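Local coordinates for protein DNA polymerase III subunit beta (Helicobacter pylori 26695, PDB 4S3I) that encircles DNA as a ring-shaped sliding clamp, tethering DNA polymerases and other proteins to it and making replication processive, at residues S258-K263 with T336-L341; E265-I270 with F326-L331; V137-K142 with A365-L370. All blocks are in the same frame, centred on the assembly; numbering follows the deposited sequence.

Contact 1: S258-K263 with T336-L341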
loop_
_atom_site.group_PDB
_atom_site.type_symbol
_atom_site.label_atom_id
_atom_site.label_comp_id
_atom_site.label_asym_id
_atom_site.label_seq_id
_atom_site.Cartn_x
_atom_site.Cartn_y
_atom_site.Cartn_z
ATOM N N SER A 258 11.443 34.034 20.862
ATOM C CA SER A 258 12.009 32.889 20.153
ATOM C C SER A 258 12.389 31.764 21.124
ATOM O O SER A 258 13.260 31.940 21.981
ATOM C CB SER A 258 13.242 33.303 19.356
ATOM O OG SER A 258 12.906 34.204 18.320
ATOM N N PHE A 259 11.757 30.603 20.975
ATOM C CA PHE A 259 12.036 29.468 21.857
ATOM C C PHE A 259 12.778 28.344 21.141
ATOM O O PHE A 259 12.388 27.945 20.046
ATOM C CB PHE A 259 10.726 28.916 22.407
ATOM C CG PHE A 259 9.789 29.971 22.937
ATOM C CD1 PHE A 259 10.087 30.657 24.107
ATOM C CD2 PHE A 259 8.596 30.255 22.279
ATOM C CE1 PHE A 259 9.205 31.620 24.614
ATOM C CE2 PHE A 259 7.703 31.212 22.778
ATOM C CZ PHE A 259 8.011 31.894 23.950
ATOM N N THR A 260 13.845 27.835 21.752
ATOM C CA THR A 260 14.559 26.675 21.216
ATOM C C THR A 260 13.976 25.423 21.889
ATOM O O THR A 260 14.041 25.278 23.107
ATOM C CB THR A 260 16.064 26.791 21.468
ATOM O OG1 THR A 260 16.550 27.986 20.837
ATOM C CG2 THR A 260 16.814 25.589 20.909
ATOM N N LEU A 261 13.371 24.544 21.097
ATOM C CA LEU A 261 12.564 23.430 21.620
ATOM C C LEU A 261 12.972 22.096 20.995
ATOM O O LEU A 261 13.645 22.071 19.963
ATOM C CB LEU A 261 11.089 23.706 21.349
ATOM C CG LEU A 261 10.571 25.029 21.914
ATOM C CD1 LEU A 261 9.300 25.485 21.203
ATOM C CD2 LEU A 261 10.327 24.914 23.433
ATOM N N GLY A 262 12.547 20.985 21.600
ATOM C CA GLY A 262 12.944 19.671 21.124
ATOM C C GLY A 262 12.054 19.184 19.988
ATOM O O GLY A 262 10.824 19.076 20.149
ATOM N N LYS A 263 12.664 18.872 18.846
ATOM C CA LYS A 263 11.886 18.527 17.655
ATOM C C LYS A 263 11.088 17.231 17.838
ATOM O O LYS A 263 9.869 17.227 17.658
ATOM C CB LYS A 263 12.781 18.429 16.405
ATOM C CG LYS A 263 11.984 18.186 15.108
ATOM C CD LYS A 263 12.900 17.993 13.856
ATOM C CE LYS A 263 13.731 16.713 13.914
ATOM N NZ LYS A 263 14.749 16.640 12.782
ATOM N N THR A 336 17.558 19.435 12.006
ATOM C CA THR A 336 18.276 19.538 13.291
ATOM C C THR A 336 17.464 18.874 14.389
ATOM O O THR A 336 16.270 18.715 14.239
ATOM C CB THR A 336 18.487 21.002 13.677
ATOM O OG1 THR A 336 17.242 21.702 13.531
ATOM C CG2 THR A 336 19.540 21.656 12.772
ATOM N N THR A 337 18.106 18.530 15.508
ATOM C CA THR A 337 17.415 17.847 16.611
ATOM C C THR A 337 16.553 18.804 17.415
ATOM O O THR A 337 15.666 18.386 18.153
ATOM C CB THR A 337 18.406 17.181 17.550
ATOM O OG1 THR A 337 19.106 18.200 18.268
ATOM C CG2 THR A 337 19.410 16.334 16.748
ATOM N N GLN A 338 16.844 20.095 17.296
ATOM C CA GLN A 338 16.066 21.128 17.968
ATOM C C GLN A 338 15.510 22.080 16.944
ATOM O O GLN A 338 16.016 22.151 15.825
ATOM C CB GLN A 338 16.943 21.891 18.973
ATOM C CG GLN A 338 17.531 21.015 20.056
ATOM C CD GLN A 338 18.312 21.818 21.089
ATOM O OE1 GLN A 338 19.401 22.331 20.805
ATOM N NE2 GLN A 338 17.740 21.961 22.286
ATOM N N PHE A 339 14.474 22.814 17.316
ATOM C CA PHE A 339 13.923 23.808 16.425
ATOM C C PHE A 339 13.683 25.104 17.183
ATOM O O PHE A 339 13.638 25.130 18.421
ATOM C CB PHE A 339 12.624 23.326 15.746
ATOM C CG PHE A 339 11.424 23.236 16.673
ATOM C CD1 PHE A 339 11.236 22.115 17.482
ATOM C CD2 PHE A 339 10.466 24.247 16.696
ATOM C CE1 PHE A 339 10.130 22.016 18.333
ATOM C CE2 PHE A 339 9.359 24.160 17.532
ATOM C CZ PHE A 339 9.183 23.030 18.358
ATOM N N VAL A 340 13.530 26.181 16.430
ATOM C CA VAL A 340 13.215 27.460 17.016
ATOM C C VAL A 340 11.827 27.860 16.601
ATOM O O VAL A 340 11.483 27.842 15.408
ATOM C CB VAL A 340 14.232 28.525 16.614
ATOM C CG1 VAL A 340 13.802 29.892 17.148
ATOM C CG2 VAL A 340 15.608 28.141 17.131
ATOM N N LEU A 341 11.022 28.199 17.596
ATOM C CA LEU A 341 9.680 28.691 17.362
ATOM C C LEU A 341 9.698 30.190 17.637
ATOM O O LEU A 341 9.956 30.607 18.773
ATOM C CB LEU A 341 8.706 27.993 18.318
ATOM C CG LEU A 341 7.301 28.583 18.380
ATOM C CD1 LEU A 341 6.618 28.384 17.057
ATOM C CD2 LEU A 341 6.477 27.930 19.501
#
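L261 and F339 form a hydrogen-bonded pair in an antiparallel beta ladder, part of the C-terminal domain of the sliding clamp, where strand 257-262 is the outermost strand of its sheet within the chain. The two side chains share a sheet face but meet unequally. L261 CB sits over one face of the F339 ring, 4.0 Å from its centroid in a CH-pi contact, and CD1 carries on past the ring to reach L341 CB at 3.9 Å. The phenylalanine bends toward its partner because its CG lies between the backbone N and the carbonyl carbon (chi1 71°), which also sets the ring edge against G262 O, 3.5 Å from F339 CE1. F266, on the helix that follows, meets the same ring edge-to-face. At the next hydrogen-bonded pair, F259 and L341 touch more lightly, CD2 to CD2 at 4.2 Å, and strand 279-284 packs on both. On the reverse face the exposed T260 sets OG1 against CG2 of the buried V340, 3.8 Å away, while S258 OG hydrogen-bonds to R342. Beyond the ladder, K263 begins a helix yet remains tied to the neighbouring segment. Its N donates to T337 O, and its side chain bends at chi3 (67°), so that NZ, also bonded to L334 O, arrives 3.0 Å from T336 O, 48° out of that carbonyl's plane.

Contact 2: E265-I270 with F326-L331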
loop_
_atom_site.group_PDB
_atom_site.type_symbol
_atom_site.label_atom_id
_atom_site.label_comp_id
_atom_site.label_asym_id
_atom_site.label_seq_id
_atom_site.Cartn_x
_atom_site.Cartn_y
_atom_site.Cartn_z
ATOM N N GLU A 265 10.417 15.438 20.547
ATOM C CA GLU A 265 9.435 15.510 21.630
ATOM C C GLU A 265 8.166 16.227 21.196
ATOM O O GLU A 265 7.054 15.799 21.521
ATOM C CB GLU A 265 10.006 16.204 22.868
ATOM C CG GLU A 265 10.916 15.328 23.708
ATOM C CD GLU A 265 11.255 15.983 25.045
ATOM O OE1 GLU A 265 11.449 17.222 25.069
ATOM O OE2 GLU A 265 11.311 15.256 26.063
ATOM N N PHE A 266 8.327 17.328 20.484
ATOM C CA PHE A 266 7.160 18.021 19.951
ATOM C C PHE A 266 6.375 17.184 18.923
ATOM O O PHE A 266 5.148 17.173 18.967
ATOM C CB PHE A 266 7.539 19.412 19.394
ATOM C CG PHE A 266 7.433 20.503 20.426
ATOM C CD1 PHE A 266 8.280 20.511 21.532
ATOM C CD2 PHE A 266 6.449 21.470 20.328
ATOM C CE1 PHE A 266 8.156 21.507 22.529
ATOM C CE2 PHE A 266 6.322 22.466 21.304
ATOM C CZ PHE A 266 7.176 22.477 22.410
ATOM N N LYS A 267 7.075 16.512 18.003
ATOM C CA LYS A 267 6.406 15.635 17.041
ATOM C C LYS A 267 5.582 14.593 17.791
ATOM O O LYS A 267 4.425 14.366 17.483
ATOM C CB LYS A 267 7.414 14.902 16.138
ATOM C CG LYS A 267 8.039 15.717 14.997
ATOM C CD LYS A 267 9.002 14.802 14.206
ATOM C CE LYS A 267 9.679 15.529 13.051
ATOM N NZ LYS A 267 10.587 14.600 12.301
ATOM N N GLU A 268 6.202 13.971 18.787
ATOM C CA GLU A 268 5.576 12.869 19.508
ATOM C C GLU A 268 4.343 13.369 20.276
ATOM O O GLU A 268 3.289 12.726 20.290
ATOM C CB GLU A 268 6.608 12.236 20.444
ATOM C CG GLU A 268 6.179 10.962 21.112
ATOM C CD GLU A 268 7.228 10.458 22.104
ATOM O OE1 GLU A 268 6.980 9.418 22.758
ATOM O OE2 GLU A 268 8.295 11.108 22.232
ATOM N N SER A 269 4.464 14.549 20.872
ATOM C CA SER A 269 3.390 15.113 21.682
ATOM C C SER A 269 2.215 15.563 20.814
ATOM O O SER A 269 1.052 15.347 21.168
ATOM C CB SER A 269 3.929 16.277 22.522
ATOM O OG SER A 269 4.869 15.803 23.472
ATOM N N ILE A 270 2.533 16.180 19.680
ATOM C CA ILE A 270 1.521 16.645 18.735
ATOM C C ILE A 270 0.749 15.488 18.089
ATOM O O ILE A 270 -0.484 15.536 17.983
ATOM C CB ILE A 270 2.156 17.546 17.672
ATOM C CG1 ILE A 270 2.559 18.868 18.329
ATOM C CG2 ILE A 270 1.193 17.791 16.513
ATOM C CD1 ILE A 270 3.552 19.667 17.527
ATOM N N PHE A 326 -0.039 20.968 10.202
ATOM C CA PHE A 326 0.918 21.962 9.684
ATOM C C PHE A 326 2.167 21.984 10.555
ATOM O O PHE A 326 3.299 22.016 10.058
ATOM C CB PHE A 326 0.323 23.371 9.635
ATOM C CG PHE A 326 -0.850 23.520 8.699
ATOM C CD1 PHE A 326 -1.228 22.488 7.847
ATOM C CD2 PHE A 326 -1.574 24.701 8.678
ATOM C CE1 PHE A 326 -2.316 22.634 6.993
ATOM C CE2 PHE A 326 -2.659 24.857 7.826
ATOM C CZ PHE A 326 -3.030 23.823 6.984
ATOM N N PHE A 327 1.960 21.966 11.864
ATOM C CA PHE A 327 3.080 22.031 12.788
ATOM C C PHE A 327 3.975 20.823 12.558
ATOM O O PHE A 327 5.200 20.937 12.493
ATOM C CB PHE A 327 2.562 22.047 14.232
ATOM C CG PHE A 327 3.480 22.742 15.206
ATOM C CD1 PHE A 327 4.655 22.132 15.633
ATOM C CD2 PHE A 327 3.161 24.011 15.698
ATOM C CE1 PHE A 327 5.517 22.769 16.559
ATOM C CE2 PHE A 327 4.007 24.663 16.611
ATOM C CZ PHE A 327 5.194 24.034 17.043
ATOM N N LEU A 328 3.362 19.650 12.433
ATOM C CA LEU A 328 4.144 18.436 12.216
ATOM C C LEU A 328 4.917 18.520 10.910
ATOM O O LEU A 328 6.101 18.172 10.850
ATOM C CB LEU A 328 3.249 17.191 12.206
ATOM C CG LEU A 328 2.791 16.696 13.560
ATOM C CD1 LEU A 328 1.807 15.530 13.409
ATOM C CD2 LEU A 328 4.000 16.283 14.396
ATOM N N GLU A 329 4.253 18.983 9.856
ATOM C CA GLU A 329 4.941 19.068 8.577
ATOM C C GLU A 329 6.098 20.061 8.638
ATOM O O GLU A 329 7.148 19.823 8.061
ATOM C CB GLU A 329 3.955 19.368 7.432
ATOM C CG GLU A 329 2.974 18.206 7.220
ATOM C CD GLU A 329 2.119 18.340 5.958
ATOM O OE1 GLU A 329 1.717 17.293 5.416
ATOM O OE2 GLU A 329 1.835 19.475 5.521
ATOM N N ALA A 330 5.920 21.157 9.368
ATOM C CA ALA A 330 7.019 22.124 9.511
ATOM C C ALA A 330 8.215 21.485 10.219
ATOM O O ALA A 330 9.370 21.746 9.874
ATOM C CB ALA A 330 6.551 23.371 10.239
ATOM N N LEU A 331 7.943 20.613 11.189
ATOM C CA LEU A 331 9.027 19.953 11.912
ATOM C C LEU A 331 9.701 18.896 11.025
ATOM O O LEU A 331 10.925 18.735 11.044
ATOM C CB LEU A 331 8.508 19.317 13.208
ATOM C CG LEU A 331 7.974 20.277 14.279
ATOM C CD1 LEU A 331 7.538 19.483 15.493
ATOM C CD2 LEU A 331 9.024 21.354 14.672
HETATM O O HOH W 1 12.377 16.101 11.062
#
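K267 NZ is held by water and by charge: it donates to a water 2.6 Å away that also lies 3.0 Å from L331 O, and it forms a salt bridge with E264. Other acceptors compete for that water's protons, so the bridge to L331 O may be shared. The lysine reaches this place as a straight rod, extended beyond CG, and its aliphatic part slides past L331 in the opposite direction, with CG 3.8 Å from L331 CD1. The setting is an antiparallel helix pair of the C-terminal clamp domain: the axes of the two segments approach to 10.0 Å, with 154° between their N-to-C directions, and strands pack behind both helices. In the sliding-clamp fold such helices line the central channel of the ring, and on helix 263-273 E268 forms a salt bridge with K85 of the second subunit. Between the helices, I270 divides its two branches. The I270 side chain meets that of F327 at about a right angle, its CD1 within 3.3 Å of F327 CD1, a tight approach. Its CG2, anti to the backbone N, lies against L328 CG at 3.5 Å, the two side chains running past one another. L328 in turn sends CD2 to the K267 backbone, 3.6 Å from its CA. Deeper in, F266 CB touches L331 CD1, and its ring approaches F327 obliquely, CD2 to CE1 at 4.1 Å; strand 288-293 backs F266 through A289 and F291.

Contact 3: V137-K142 with A365-L370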
loop_
_atom_site.group_PDB
_atom_site.type_symbol
_atom_site.label_atom_id
_atom_site.label_comp_id
_atom_site.label_asym_id
_atom_site.label_seq_id
_atom_site.Cartn_x
_atom_site.Cartn_y
_atom_site.Cartn_z
ATOM N N VAL A 137 17.021 19.537 -4.614
ATOM C CA VAL A 137 15.949 18.553 -4.444
ATOM C C VAL A 137 15.572 18.403 -2.966
ATOM O O VAL A 137 14.462 17.981 -2.632
ATOM C CB VAL A 137 16.262 17.179 -5.079
ATOM C CG1 VAL A 137 16.766 17.352 -6.518
ATOM C CG2 VAL A 137 17.271 16.390 -4.230
ATOM N N ASP A 138 16.510 18.735 -2.085
ATOM C CA ASP A 138 16.225 18.743 -0.655
ATOM C C ASP A 138 15.186 19.827 -0.374
ATOM O O ASP A 138 14.201 19.596 0.316
ATOM C CB ASP A 138 17.512 19.001 0.132
ATOM C CG ASP A 138 17.323 18.827 1.638
ATOM O OD1 ASP A 138 16.725 17.813 2.048
ATOM O OD2 ASP A 138 17.769 19.702 2.413
ATOM N N ALA A 139 15.411 21.014 -0.930
ATOM C CA ALA A 139 14.450 22.101 -0.820
ATOM C C ALA A 139 13.097 21.694 -1.408
ATOM O O ALA A 139 12.054 21.952 -0.815
ATOM C CB ALA A 139 14.992 23.371 -1.512
ATOM N N PHE A 140 13.116 21.073 -2.585
ATOM C CA PHE A 140 11.881 20.651 -3.244
ATOM C C PHE A 140 11.122 19.652 -2.365
ATOM O O PHE A 140 9.914 19.769 -2.165
ATOM C CB PHE A 140 12.177 20.000 -4.613
ATOM C CG PHE A 140 12.537 20.974 -5.698
ATOM C CD1 PHE A 140 12.455 22.345 -5.488
ATOM C CD2 PHE A 140 12.940 20.512 -6.948
ATOM C CE1 PHE A 140 12.786 23.244 -6.494
ATOM C CE2 PHE A 140 13.271 21.405 -7.964
ATOM C CZ PHE A 140 13.191 22.772 -7.736
ATOM N N LYS A 141 11.832 18.660 -1.851
ATOM C CA LYS A 141 11.160 17.621 -1.068
ATOM C C LYS A 141 10.603 18.194 0.237
ATOM O O LYS A 141 9.556 17.761 0.731
ATOM C CB LYS A 141 12.126 16.469 -0.776
ATOM C CG LYS A 141 11.469 15.252 -0.149
ATOM C CD LYS A 141 12.491 14.373 0.572
ATOM C CE LYS A 141 11.816 13.157 1.207
ATOM N NZ LYS A 141 12.643 12.508 2.272
ATOM N N LYS A 142 11.288 19.188 0.791
ATOM C CA LYS A 142 10.889 19.722 2.090
ATOM C C LYS A 142 9.693 20.648 1.961
ATOM O O LYS A 142 8.876 20.765 2.869
ATOM C CB LYS A 142 12.073 20.426 2.762
ATOM C CG LYS A 142 13.044 19.463 3.413
ATOM C CD LYS A 142 14.312 20.169 3.928
ATOM C CE LYS A 142 15.220 19.193 4.690
ATOM N NZ LYS A 142 16.565 19.804 4.919
ATOM N N ALA A 365 19.343 22.083 2.205
ATOM C CA ALA A 365 18.565 23.308 2.279
ATOM C C ALA A 365 18.031 23.429 3.705
ATOM O O ALA A 365 17.649 22.419 4.299
ATOM C CB ALA A 365 17.419 23.259 1.302
ATOM N N LYS A 366 17.966 24.645 4.242
ATOM C CA LYS A 366 17.282 24.853 5.522
ATOM C C LYS A 366 15.976 25.592 5.303
ATOM O O LYS A 366 15.961 26.760 4.919
ATOM C CB LYS A 366 18.168 25.599 6.516
ATOM C CG LYS A 366 19.531 24.957 6.722
ATOM C CD LYS A 366 20.254 25.603 7.890
ATOM C CE LYS A 366 21.669 25.065 8.028
ATOM N NZ LYS A 366 22.380 25.828 9.104
ATOM N N ILE A 367 14.882 24.888 5.551
ATOM C CA ILE A 367 13.546 25.388 5.269
ATOM C C ILE A 367 12.964 25.989 6.547
ATOM O O ILE A 367 13.129 25.426 7.630
ATOM C CB ILE A 367 12.616 24.238 4.772
ATOM C CG1 ILE A 367 12.754 24.028 3.258
ATOM C CG2 ILE A 367 11.153 24.549 5.062
ATOM C CD1 ILE A 367 14.161 23.844 2.755
ATOM N N SER A 368 12.299 27.133 6.414
ATOM C CA SER A 368 11.593 27.770 7.515
ATOM C C SER A 368 10.138 27.776 7.117
ATOM O O SER A 368 9.830 27.922 5.930
ATOM C CB SER A 368 12.084 29.219 7.699
ATOM O OG SER A 368 13.463 29.252 8.002
ATOM N N THR A 369 9.239 27.614 8.084
ATOM C CA THR A 369 7.819 27.665 7.780
ATOM C C THR A 369 7.104 28.721 8.619
ATOM O O THR A 369 7.237 28.760 9.854
ATOM C CB THR A 369 7.134 26.301 7.990
ATOM O OG1 THR A 369 7.790 25.289 7.209
ATOM C CG2 THR A 369 5.663 26.387 7.582
ATOM N N LEU A 370 6.348 29.576 7.943
ATOM C CA LEU A 370 5.534 30.585 8.607
ATOM C C LEU A 370 4.082 30.114 8.588
ATOM O O LEU A 370 3.571 29.732 7.536
ATOM C CB LEU A 370 5.673 31.930 7.890
ATOM C CG LEU A 370 4.822 33.050 8.489
ATOM C CD1 LEU A 370 5.462 33.589 9.767
ATOM C CD2 LEU A 370 4.572 34.173 7.486
HETATM O O HOH W 2 15.389 22.107 6.673
#
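The carboxylate of D138 is the flat group that meets A365, and a single oxygen does the work. A365 N donates to the anti lone pair of OD2 at 2.9 Å, while K142 NZ, one helical turn on from D138, forms a salt bridge on the syn side of the same oxygen at 2.8 Å, 20° out of the carboxylate plane. This is a joint between domains of the sliding clamp: helix 135-143 belongs to the central domain, whereas 365-370 runs into and along the start of the C-terminal domain's last strand, which pairs with strand 179-185 of the central domain, so one sheet runs through the junction. D138 is aimed by its first torsion, with CG anti to the backbone N (chi1 -172°), and accepting two donors would be expected to hold the carboxylate against rotation. Beside the polar group the contact turns apolar. A139 CB and A365 CB abut at 3.7 Å, and the I367 side chain crosses K142 obliquely, its CG1 3.7 Å from K142 CB and its CD1 near K142 CD and A139 CA. T183 of strand 179-185 touches both A139 and I367. Extended beyond CG, the lysine passes over I367 with its methylenes and delivers its ammonium to the backbone beyond. That ammonium joins three acceptors: besides OD2 it donates to a water 3.1 Å from NZ, which also accepts from I367 N, and K142 NZ meets A365 O at 2.9 Å, nearly along the C=O axis.

Overall arrangement
Leaving the N-terminal domain, the chain first meets segment 137-142, on helix 135-143 of the central domain, whose partner, 365-370, comes only near the C terminus; contact 3 therefore closes the longest loop. Within it lies contact 1, joining 258-263 to 336-341, and within that contact 2, joining 265-270 to 326-331, so all three nest and none cross. Contacts 1 and 2 are continuous: each strand of the ladder adjoins a helix of the pair in the chain, and F339 packs on L331. Contact 3 reaches the same sheet as contact 1 without touching it, but A330 meets T369, linking helix 324-332 to the interdomain joint.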